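Tyrosine--tRNA ligase (PDB 2CYC) probably catalyses the ATP-dependent activation of tyrosine and its transfer to the acceptor end of tRNA(Tyr). Local coordinates at residues A[193-196]-A[197-201]; A[317-321]-A[322-326]; A[270-273]-A[274-277]; A[21-24]-A[25-28]. All coordinates share one frame; numbering follows the deposited sequence.

Along the chain the order is contact 4, contact 1, contact 3, contact 2, each a local stretch of one helix or, in contact 2, a strand running into a helix. Contacts 4 and 1 lie on helices 21-30 and 191-200, their centres about 16 Å apart, and both pack against strand 214-223 of the mixed sheet; contact 1 lies just behind the tyrosine pocket, A193 touching Q172. Contacts 3 and 2, on helices 267-276 and 322-330, have centres about 21 Å apart, follow the KMSKS motif in sequence and lie away from the annotated sites. Contact 3 lies across the chain's centre from contacts 1 and 4, and the two pairs are 33 to 42 Å apart between centres.

Contact 1 of 4, residues A[193-196]-A[197-201]; sequences AHVI and AIEVA
V195 and E199 meet one turn apart on helix 191-200, an alpha-helix of the class I synthetase fold, where V195 CG1 lies 3.6 Å from E199 OE2 as the two side chains cross obliquely. The methyl is placed there because CG1 stands opposite the backbone N, chi1 175°, while the E199 chain runs extended beyond CG back over the preceding turn. On another side of the helix I196 CG2 approaches V200 CG1 at 4.3 Å, a looser apolar contact. Beneath these side chains run the i to i+4 backbone bonds, I198 N to H194 O being the shortest at 2.9 Å and A197 N to A193 O following at 3.0 Å. Further out, E199 OE1 forms a salt bridge with R145, which holds the carboxylate in place beside the V195 methyl. The H194 ring meets that of H222 with the planes about 15° apart, and H194 ND1 and H222 NE2 share a hydrogen bond. A193 touches Q172, which binds L-tyrosine, and the H194 side chain comes within about 6 Å of the bound tyrosine, so the start of this stretch backs the amino acid pocket. I198 CG1, beside its own backbone N, rests 3.3 Å from H194 O.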
loop_
_atom_site.group_PDB
_atom_site.type_symbol
_atom_site.label_atom_id
_atom_site.label_comp_id
_atom_site.label_asym_id
_atom_site.label_seq_id
_atom_site.Cartn_x
_atom_site.Cartn_y
_atom_site.Cartn_z
ATOM N N ALA A 193 -12.521 10.318 0.941
ATOM C CA ALA A 193 -12.100 9.313 -0.033
ATOM C C ALA A 193 -12.673 9.627 -1.406
ATOM O O ALA A 193 -12.041 9.378 -2.438
ATOM C CB ALA A 193 -12.551 7.918 0.416
ATOM N N HIS A 194 -13.885 10.166 -1.418
ATOM C CA HIS A 194 -14.544 10.495 -2.671
ATOM C C HIS A 194 -13.947 11.758 -3.302
ATOM O O HIS A 194 -13.873 11.865 -4.526
ATOM C CB HIS A 194 -16.055 10.606 -2.424
ATOM C CG HIS A 194 -16.695 9.288 -2.086
ATOM N ND1 HIS A 194 -17.999 9.171 -1.651
ATOM C CD2 HIS A 194 -16.212 8.021 -2.163
ATOM C CE1 HIS A 194 -18.291 7.893 -1.477
ATOM N NE2 HIS A 194 -17.225 7.175 -1.783
ATOM N N VAL A 195 -13.499 12.704 -2.475
ATOM C CA VAL A 195 -12.879 13.914 -3.011
ATOM C C VAL A 195 -11.568 13.510 -3.721
ATOM O O VAL A 195 -11.222 14.051 -4.766
ATOM C CB VAL A 195 -12.577 14.945 -1.887
ATOM C CG1 VAL A 195 -11.820 16.152 -2.459
ATOM C CG2 VAL A 195 -13.879 15.401 -1.248
ATOM N N ILE A 196 -10.851 12.546 -3.153
ATOM C CA ILE A 196 -9.611 12.071 -3.760
ATOM C C ILE A 196 -9.951 11.324 -5.059
ATOM O O ILE A 196 -9.317 11.528 -6.092
ATOM C CB ILE A 196 -8.849 11.137 -2.798
ATOM C CG1 ILE A 196 -8.346 11.936 -1.584
ATOM C CG2 ILE A 196 -7.685 10.487 -3.527
ATOM C CD1 ILE A 196 -7.846 11.074 -0.426
ATOM N N ALA A 197 -10.970 10.474 -5.003
ATOM C CA ALA A 197 -11.394 9.724 -6.175
ATOM C C ALA A 197 -11.689 10.676 -7.342
ATOM O O ALA A 197 -11.285 10.435 -8.473
ATOM C CB ALA A 197 -12.636 8.906 -5.844
ATOM N N ILE A 198 -12.396 11.762 -7.057
ATOM C CA ILE A 198 -12.734 12.720 -8.090
ATOM C C ILE A 198 -11.486 13.411 -8.627
ATOM O O ILE A 198 -11.374 13.625 -9.833
ATOM C CB ILE A 198 -13.760 13.740 -7.554
ATOM C CG1 ILE A 198 -15.107 13.034 -7.375
ATOM C CG2 ILE A 198 -13.905 14.908 -8.504
ATOM C CD1 ILE A 198 -16.134 13.827 -6.563
ATOM N N GLU A 199 -10.544 13.735 -7.743
ATOM C CA GLU A 199 -9.280 14.371 -8.143
ATOM C C GLU A 199 -8.393 13.503 -9.059
ATOM O O GLU A 199 -7.787 14.011 -10.002
ATOM C CB GLU A 199 -8.453 14.741 -6.905
ATOM C CG GLU A 199 -8.754 16.108 -6.305
ATOM C CD GLU A 199 -8.071 16.314 -4.958
ATOM O OE1 GLU A 199 -6.927 15.835 -4.785
ATOM O OE2 GLU A 199 -8.677 16.966 -4.076
ATOM N N VAL A 200 -8.313 12.200 -8.789
ATOM C CA VAL A 200 -7.461 11.328 -9.598
ATOM C C VAL A 200 -8.150 10.613 -10.760
ATOM O O VAL A 200 -7.477 9.981 -11.578
ATOM C CB VAL A 200 -6.792 10.228 -8.724
ATOM C CG1 VAL A 200 -6.061 10.868 -7.527
ATOM C CG2 VAL A 200 -7.857 9.218 -8.245
ATOM N N ALA A 201 -9.477 10.708 -10.837
ATOM C CA ALA A 201 -10.234 9.995 -11.876
ATOM C C ALA A 201 -9.672 10.029 -13.293
ATOM O O ALA A 201 -9.527 8.990 -13.940
ATOM C CB ALA A 201 -11.682 10.490 -11.903
#

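Contact 2 of 4, residues A[317-321]-A[322-326]; sequences VTYTT and FEELK
From Y319 to L325 the backbone leaves strand 317-319, turns through T320 and T321, and enters helix 322-330, with T321 at the N-cap. T321 OG1 accepts from E324 N at 3.3 Å, the N-H pointing at it with an angle of 162°. The hydroxyl reaches that N-H because it sits between the backbone N and the carbonyl carbon, chi1 71°. E324 answers in the reverse direction: its extended side chain returns over the turn, and OE1 takes the T320 N-H at 2.8 Å in an almost straight bond, approached from above the carboxylate plane. The carboxylate thus reaches past the cap residue to the N-H of the residue before it. T320 OG1 also lies 3.0 Å from OE1, at most a weak bond. With the E324 carboxylate gone, as in an alanine here, the T320 N-H is likely to lose its mate and the turn before the helix to become freer to move. Beside the cap, L325 CB sits over one face of the Y319 ring, 3.9 Å from its centroid, a CH-pi contact; V317 CG2 covers the opposite face and E324 CB lies at the ring edge. Y319 OH is hydrogen-bonded to D328, further along the helix. Strand 317-319 pairs antiparallel with strand 305-307, while F322 and L325 pack on helix 288-297, so the turn links the two-stranded sheet to a helix packed on helix 288-297.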
loop_
_atom_site.group_PDB
_atom_site.type_symbol
_atom_site.label_atom_id
_atom_site.label_comp_id
_atom_site.label_asym_id
_atom_site.label_seq_id
_atom_site.Cartn_x
_atom_site.Cartn_y
_atom_site.Cartn_z
ATOM N N VAL A 317 -52.635 14.842 17.459
ATOM C CA VAL A 317 -52.183 15.815 16.478
ATOM C C VAL A 317 -51.455 15.072 15.365
ATOM O O VAL A 317 -50.586 14.243 15.623
ATOM C CB VAL A 317 -51.247 16.891 17.104
ATOM C CG1 VAL A 317 -50.069 16.236 17.814
ATOM C CG2 VAL A 317 -50.752 17.844 16.015
ATOM N N THR A 318 -51.835 15.362 14.125
ATOM C CA THR A 318 -51.226 14.720 12.966
ATOM C C THR A 318 -50.377 15.714 12.196
ATOM O O THR A 318 -50.846 16.793 11.836
ATOM C CB THR A 318 -52.304 14.141 12.032
ATOM O OG1 THR A 318 -53.021 13.113 12.725
ATOM C CG2 THR A 318 -51.674 13.555 10.775
ATOM N N TYR A 319 -49.120 15.356 11.962
ATOM C CA TYR A 319 -48.221 16.230 11.223
ATOM C C TYR A 319 -48.006 15.718 9.804
ATOM O O TYR A 319 -47.999 14.508 9.565
ATOM C CB TYR A 319 -46.876 16.338 11.933
ATOM C CG TYR A 319 -46.968 16.919 13.321
ATOM C CD1 TYR A 319 -47.150 16.095 14.434
ATOM C CD2 TYR A 319 -46.861 18.295 13.529
ATOM C CE1 TYR A 319 -47.219 16.627 15.723
ATOM C CE2 TYR A 319 -46.929 18.836 14.814
ATOM C CZ TYR A 319 -47.106 17.997 15.903
ATOM O OH TYR A 319 -47.159 18.527 17.167
ATOM N N THR A 320 -47.833 16.644 8.865
ATOM C CA THR A 320 -47.626 16.275 7.473
ATOM C C THR A 320 -46.217 16.598 7.015
ATOM O O THR A 320 -45.717 16.001 6.061
ATOM C CB THR A 320 -48.625 16.990 6.545
ATOM O OG1 THR A 320 -48.501 18.408 6.714
ATOM C CG2 THR A 320 -50.051 16.556 6.871
ATOM N N THR A 321 -45.578 17.552 7.680
ATOM C CA THR A 321 -44.211 17.910 7.327
ATOM C C THR A 321 -43.383 18.040 8.595
ATOM O O THR A 321 -43.914 18.316 9.671
ATOM C CB THR A 321 -44.131 19.246 6.558
ATOM O OG1 THR A 321 -44.420 20.330 7.447
ATOM C CG2 THR A 321 -45.124 19.257 5.394
ATOM N N PHE A 322 -42.078 17.834 8.468
ATOM C CA PHE A 322 -41.203 17.936 9.615
ATOM C C PHE A 322 -41.260 19.344 10.184
ATOM O O PHE A 322 -41.288 19.536 11.405
ATOM C CB PHE A 322 -39.769 17.606 9.224
ATOM C CG PHE A 322 -38.782 17.830 10.333
ATOM C CD1 PHE A 322 -38.847 17.078 11.501
ATOM C CD2 PHE A 322 -37.809 18.815 10.224
ATOM C CE1 PHE A 322 -37.958 17.305 12.542
ATOM C CE2 PHE A 322 -36.910 19.050 11.262
ATOM C CZ PHE A 322 -36.988 18.292 12.424
ATOM N N GLU A 323 -41.288 20.329 9.293
ATOM C CA GLU A 323 -41.318 21.720 9.709
ATOM C C GLU A 323 -42.450 22.023 10.689
ATOM O O GLU A 323 -42.234 22.711 11.682
ATOM C CB GLU A 323 -41.415 22.636 8.489
ATOM C CG GLU A 323 -40.908 24.032 8.775
ATOM C CD GLU A 323 -39.455 24.032 9.231
ATOM O OE1 GLU A 323 -39.012 25.053 9.804
ATOM O OE2 GLU A 323 -38.754 23.015 9.013
ATOM N N GLU A 324 -43.650 21.516 10.417
ATOM C CA GLU A 324 -44.779 21.747 11.325
ATOM C C GLU A 324 -44.439 21.179 12.701
ATOM O O GLU A 324 -44.591 21.854 13.725
ATOM C CB GLU A 324 -46.052 21.044 10.841
ATOM C CG GLU A 324 -46.407 21.229 9.384
ATOM C CD GLU A 324 -47.697 20.509 9.018
ATOM O OE1 GLU A 324 -47.923 19.390 9.531
ATOM O OE2 GLU A 324 -48.479 21.056 8.212
ATOM N N LEU A 325 -43.981 19.927 12.717
ATOM C CA LEU A 325 -43.644 19.265 13.970
ATOM C C LEU A 325 -42.557 20.009 14.722
ATOM O O LEU A 325 -42.651 20.205 15.933
ATOM C CB LEU A 325 -43.216 17.812 13.717
ATOM C CG LEU A 325 -42.892 17.001 14.980
ATOM C CD1 LEU A 325 -43.102 15.525 14.712
ATOM C CD2 LEU A 325 -41.460 17.281 15.435
ATOM N N LYS A 326 -41.524 20.423 14.002
ATOM C CA LYS A 326 -40.417 21.144 14.610
ATOM C C LYS A 326 -40.907 22.437 15.269
ATOM O O LYS A 326 -40.477 22.778 16.375
ATOM C CB LYS A 326 -39.360 21.459 13.550
ATOM C CG LYS A 326 -38.136 22.168 14.083
ATOM C CD LYS A 326 -37.168 22.467 12.948
ATOM C CE LYS A 326 -35.925 23.160 13.471
ATOM N NZ LYS A 326 -34.964 23.496 12.394
#

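Contact 3 of 4, residues A[270-273]-A[274-277]; sequences IRQK and LRKA
I270 and L274 lie on the buried, tightly packed side, where both side chains press on helix 336-350, I270 on I348 and L274 on V343 and A344; I270 CG2 and L274 CD2 are 4.3 Å apart. Under them L274 N donates to I270 O at 3.0 Å in a nearly straight bond. K273 is buried too: its extended chain carries NZ to a salt bridge with D265 and to the carbonyl oxygens of A260 and P257. This is one alpha-helix, 267-276, lying in the part of the chain that follows the KMSKS motif, and it nears its end here, where A277 N bonds to L274 O. On the exposed side R275 and K276 lie back over their own helix. R275 bends at chi3 (-58°), which folds the guanidinium over the previous turn; Q272 CA and R271 C lie over one of its faces, and NH2 is 3.4 Å from Q272 CA. The Q272 amide plane stands 78° from that of the guanidinium. Beyond it K276 CE touches Q272 CG at 3.4 Å, and the one polar link between these side chains is a weak hydrogen bond from NZ to Q272 OE1 at 3.2 Å. R271 turns instead toward E345, with which NE forms a salt bridge.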
loop_
_atom_site.group_PDB
_atom_site.type_symbol
_atom_site.label_atom_id
_atom_site.label_comp_id
_atom_site.label_asym_id
_atom_site.label_seq_id
_atom_site.Cartn_x
_atom_site.Cartn_y
_atom_site.Cartn_z
ATOM N N ILE A 270 -36.558 -1.069 22.023
ATOM C CA ILE A 270 -36.766 0.203 21.344
ATOM C C ILE A 270 -37.455 1.220 22.255
ATOM O O ILE A 270 -37.025 2.371 22.333
ATOM C CB ILE A 270 -37.582 0.030 20.042
ATOM C CG1 ILE A 270 -36.743 -0.732 19.011
ATOM C CG2 ILE A 270 -37.981 1.405 19.484
ATOM C CD1 ILE A 270 -37.482 -1.051 17.703
ATOM N N ARG A 271 -38.508 0.802 22.957
ATOM C CA ARG A 271 -39.204 1.729 23.849
ATOM C C ARG A 271 -38.235 2.235 24.904
ATOM O O ARG A 271 -38.176 3.435 25.198
ATOM C CB ARG A 271 -40.398 1.047 24.535
ATOM C CG ARG A 271 -41.496 0.649 23.565
ATOM C CD ARG A 271 -42.648 -0.082 24.238
ATOM N NE ARG A 271 -43.631 -0.447 23.227
ATOM C CZ ARG A 271 -44.029 -1.692 22.979
ATOM N NH1 ARG A 271 -43.536 -2.704 23.684
ATOM N NH2 ARG A 271 -44.887 -1.927 21.992
ATOM N N GLN A 272 -37.459 1.313 25.461
ATOM C CA GLN A 272 -36.499 1.659 26.497
ATOM C C GLN A 272 -35.467 2.672 26.007
ATOM O O GLN A 272 -35.203 3.669 26.682
ATOM C CB GLN A 272 -35.783 0.400 26.988
ATOM C CG GLN A 272 -34.866 0.644 28.171
ATOM C CD GLN A 272 -33.631 -0.245 28.144
ATOM O OE1 GLN A 272 -32.763 -0.101 27.273
ATOM N NE2 GLN A 272 -33.547 -1.173 29.099
ATOM N N LYS A 273 -34.881 2.418 24.837
ATOM C CA LYS A 273 -33.876 3.330 24.299
ATOM C C LYS A 273 -34.436 4.718 23.971
ATOM O O LYS A 273 -33.805 5.733 24.286
ATOM C CB LYS A 273 -33.211 2.716 23.066
ATOM C CG LYS A 273 -32.306 1.535 23.406
ATOM C CD LYS A 273 -31.703 0.900 22.162
ATOM C CE LYS A 273 -30.835 -0.299 22.536
ATOM N NZ LYS A 273 -30.226 -0.964 21.346
ATOM N N LEU A 274 -35.605 4.779 23.336
ATOM C CA LEU A 274 -36.194 6.082 23.029
ATOM C C LEU A 274 -36.540 6.805 24.319
ATOM O O LEU A 274 -36.399 8.028 24.425
ATOM C CB LEU A 274 -37.449 5.921 22.166
ATOM C CG LEU A 274 -37.216 6.139 20.666
ATOM C CD1 LEU A 274 -36.832 7.602 20.403
ATOM C CD2 LEU A 274 -36.112 5.196 20.188
ATOM N N ARG A 275 -36.985 6.027 25.301
ATOM C CA ARG A 275 -37.352 6.549 26.614
ATOM C C ARG A 275 -36.208 7.333 27.254
ATOM O O ARG A 275 -36.421 8.423 27.785
ATOM C CB ARG A 275 -37.760 5.391 27.524
ATOM C CG ARG A 275 -38.251 5.789 28.898
ATOM C CD ARG A 275 -38.517 4.541 29.728
ATOM N NE ARG A 275 -39.494 3.656 29.091
ATOM C CZ ARG A 275 -39.343 2.338 28.957
ATOM N NH1 ARG A 275 -40.290 1.613 28.365
ATOM N NH2 ARG A 275 -38.243 1.743 29.407
ATOM N N LYS A 276 -34.992 6.796 27.187
ATOM C CA LYS A 276 -33.861 7.511 27.772
ATOM C C LYS A 276 -33.107 8.423 26.827
ATOM O O LYS A 276 -32.128 9.047 27.218
ATOM C CB LYS A 276 -32.872 6.540 28.440
ATOM C CG LYS A 276 -33.175 5.074 28.273
ATOM C CD LYS A 276 -32.751 4.308 29.516
ATOM C CE LYS A 276 -32.539 2.832 29.232
ATOM N NZ LYS A 276 -31.428 2.592 28.253
ATOM N N ALA A 277 -33.561 8.506 25.582
ATOM C CA ALA A 277 -32.891 9.342 24.581
ATOM C C ALA A 277 -32.825 10.811 24.987
ATOM O O ALA A 277 -33.713 11.315 25.686
ATOM C CB ALA A 277 -33.606 9.223 23.240
#

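Contact 4 of 4, residues A[21-24]-A[25-28]; sequences VENL and RHLF
N23 O takes the L27 N-H at 2.8 Å, the shortest polar bond of this stretch, and L27 CG closes to 3.2 Å from the same oxygen. The bond belongs to the i to i+4 series of helix 21-30, in which R25 N reaches V21 O at 2.9 Å, H26 N meets E22 O and F28 N meets L24 O. On the inward side L24 and F28 lie side by side and point the same way, with L24 CD1 3.8 Å from F28 CE1. A chi1 of 172° turns L24 CG away from its own N and beside the carbonyl carbon, which brings CG and CD1 to the phenyl ring. That pair faces helix 3-11: L24 packs on V10 and L11, F28 on I3 and R6. Cutting F28 back to an alanine is likely to open a gap beside L24 CD1 and strip I3 and R6 of the ring they pack on. L27 leans another way, onto L216 and V219 of strand 214-223, where N23 also touches V219 and K217. The helix is thereby wedged between the N-terminal helix and the mixed sheet. Outward, the extended R25 chain carries NE to a salt bridge with E29. Leucine and phenylalanine carbons thus make the inward packing, whereas ionic pairing of R25 with E29 stays on the exposed side, the division of an amphipathic helix.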
loop_
_atom_site.group_PDB
_atom_site.type_symbol
_atom_site.label_atom_id
_atom_site.label_comp_id
_atom_site.label_asym_id
_atom_site.label_seq_id
_atom_site.Cartn_x
_atom_site.Cartn_y
_atom_site.Cartn_z
ATOM N N VAL A 21 -23.877 18.084 -8.583
ATOM C CA VAL A 21 -25.136 17.971 -9.307
ATOM C C VAL A 21 -24.903 18.152 -10.803
ATOM O O VAL A 21 -25.525 17.478 -11.631
ATOM C CB VAL A 21 -26.158 19.012 -8.812
ATOM C CG1 VAL A 21 -27.420 18.953 -9.667
ATOM C CG2 VAL A 21 -26.509 18.720 -7.356
ATOM N N GLU A 22 -23.989 19.051 -11.149
ATOM C CA GLU A 22 -23.674 19.289 -12.545
ATOM C C GLU A 22 -23.104 18.032 -13.215
ATOM O O GLU A 22 -23.491 17.691 -14.331
ATOM C CB GLU A 22 -22.671 20.435 -12.672
ATOM C CG GLU A 22 -22.100 20.578 -14.074
ATOM C CD GLU A 22 -21.058 21.684 -14.182
ATOM O OE1 GLU A 22 -20.388 21.756 -15.232
ATOM O OE2 GLU A 22 -20.908 22.478 -13.225
ATOM N N ASN A 23 -22.187 17.339 -12.542
ATOM C CA ASN A 23 -21.605 16.141 -13.142
ATOM C C ASN A 23 -22.648 15.024 -13.211
ATOM O O ASN A 23 -22.677 14.239 -14.163
ATOM C CB ASN A 23 -20.376 15.667 -12.357
ATOM C CG ASN A 23 -19.627 14.550 -13.077
ATOM O OD1 ASN A 23 -19.124 13.612 -12.453
ATOM N ND2 ASN A 23 -19.545 14.652 -14.400
ATOM N N LEU A 24 -23.517 14.968 -12.205
ATOM C CA LEU A 24 -24.574 13.963 -12.161
ATOM C C LEU A 24 -25.484 14.127 -13.372
ATOM O O LEU A 24 -25.818 13.155 -14.055
ATOM C CB LEU A 24 -25.396 14.117 -10.873
ATOM C CG LEU A 24 -26.667 13.266 -10.751
ATOM C CD1 LEU A 24 -26.306 11.782 -10.612
ATOM C CD2 LEU A 24 -27.471 13.742 -9.543
ATOM N N ARG A 25 -25.896 15.366 -13.622
ATOM C CA ARG A 25 -26.769 15.672 -14.746
ATOM C C ARG A 25 -26.059 15.307 -16.046
ATOM O O ARG A 25 -26.655 14.744 -16.958
ATOM C CB ARG A 25 -27.134 17.159 -14.727
ATOM C CG ARG A 25 -27.934 17.635 -15.939
ATOM C CD ARG A 25 -28.355 19.077 -15.732
ATOM N NE ARG A 25 -28.860 19.704 -16.943
ATOM C CZ ARG A 25 -29.249 20.973 -17.000
ATOM N NH1 ARG A 25 -29.695 21.479 -18.137
ATOM N NH2 ARG A 25 -29.190 21.735 -15.912
ATOM N N HIS A 26 -24.777 15.636 -16.113
ATOM C CA HIS A 26 -23.961 15.322 -17.271
ATOM C C HIS A 26 -23.998 13.807 -17.509
ATOM O O HIS A 26 -24.232 13.353 -18.632
ATOM C CB HIS A 26 -22.525 15.791 -17.019
ATOM C CG HIS A 26 -21.564 15.429 -18.108
ATOM N ND1 HIS A 26 -21.728 15.838 -19.415
ATOM C CD2 HIS A 26 -20.416 14.711 -18.079
ATOM C CE1 HIS A 26 -20.722 15.389 -20.143
ATOM N NE2 HIS A 26 -19.911 14.703 -19.357
ATOM N N LEU A 27 -23.773 13.024 -16.454
ATOM C CA LEU A 27 -23.798 11.571 -16.597
ATOM C C LEU A 27 -25.151 11.075 -17.109
ATOM O O LEU A 27 -25.202 10.183 -17.949
ATOM C CB LEU A 27 -23.472 10.876 -15.272
ATOM C CG LEU A 27 -22.079 11.110 -14.679
ATOM C CD1 LEU A 27 -21.816 10.065 -13.600
ATOM C CD2 LEU A 27 -21.022 11.017 -15.767
ATOM N N PHE A 28 -26.241 11.637 -16.589
ATOM C CA PHE A 28 -27.573 11.237 -17.034
ATOM C C PHE A 28 -27.755 11.565 -18.513
ATOM O O PHE A 28 -28.196 10.720 -19.294
ATOM C CB PHE A 28 -28.662 11.953 -16.221
ATOM C CG PHE A 28 -28.950 11.317 -14.876
ATOM C CD1 PHE A 28 -29.307 12.108 -13.781
ATOM C CD2 PHE A 28 -28.891 9.935 -14.710
ATOM C CE1 PHE A 28 -29.601 11.532 -12.537
ATOM C CE2 PHE A 28 -29.185 9.344 -13.469
ATOM C CZ PHE A 28 -29.541 10.149 -12.382
#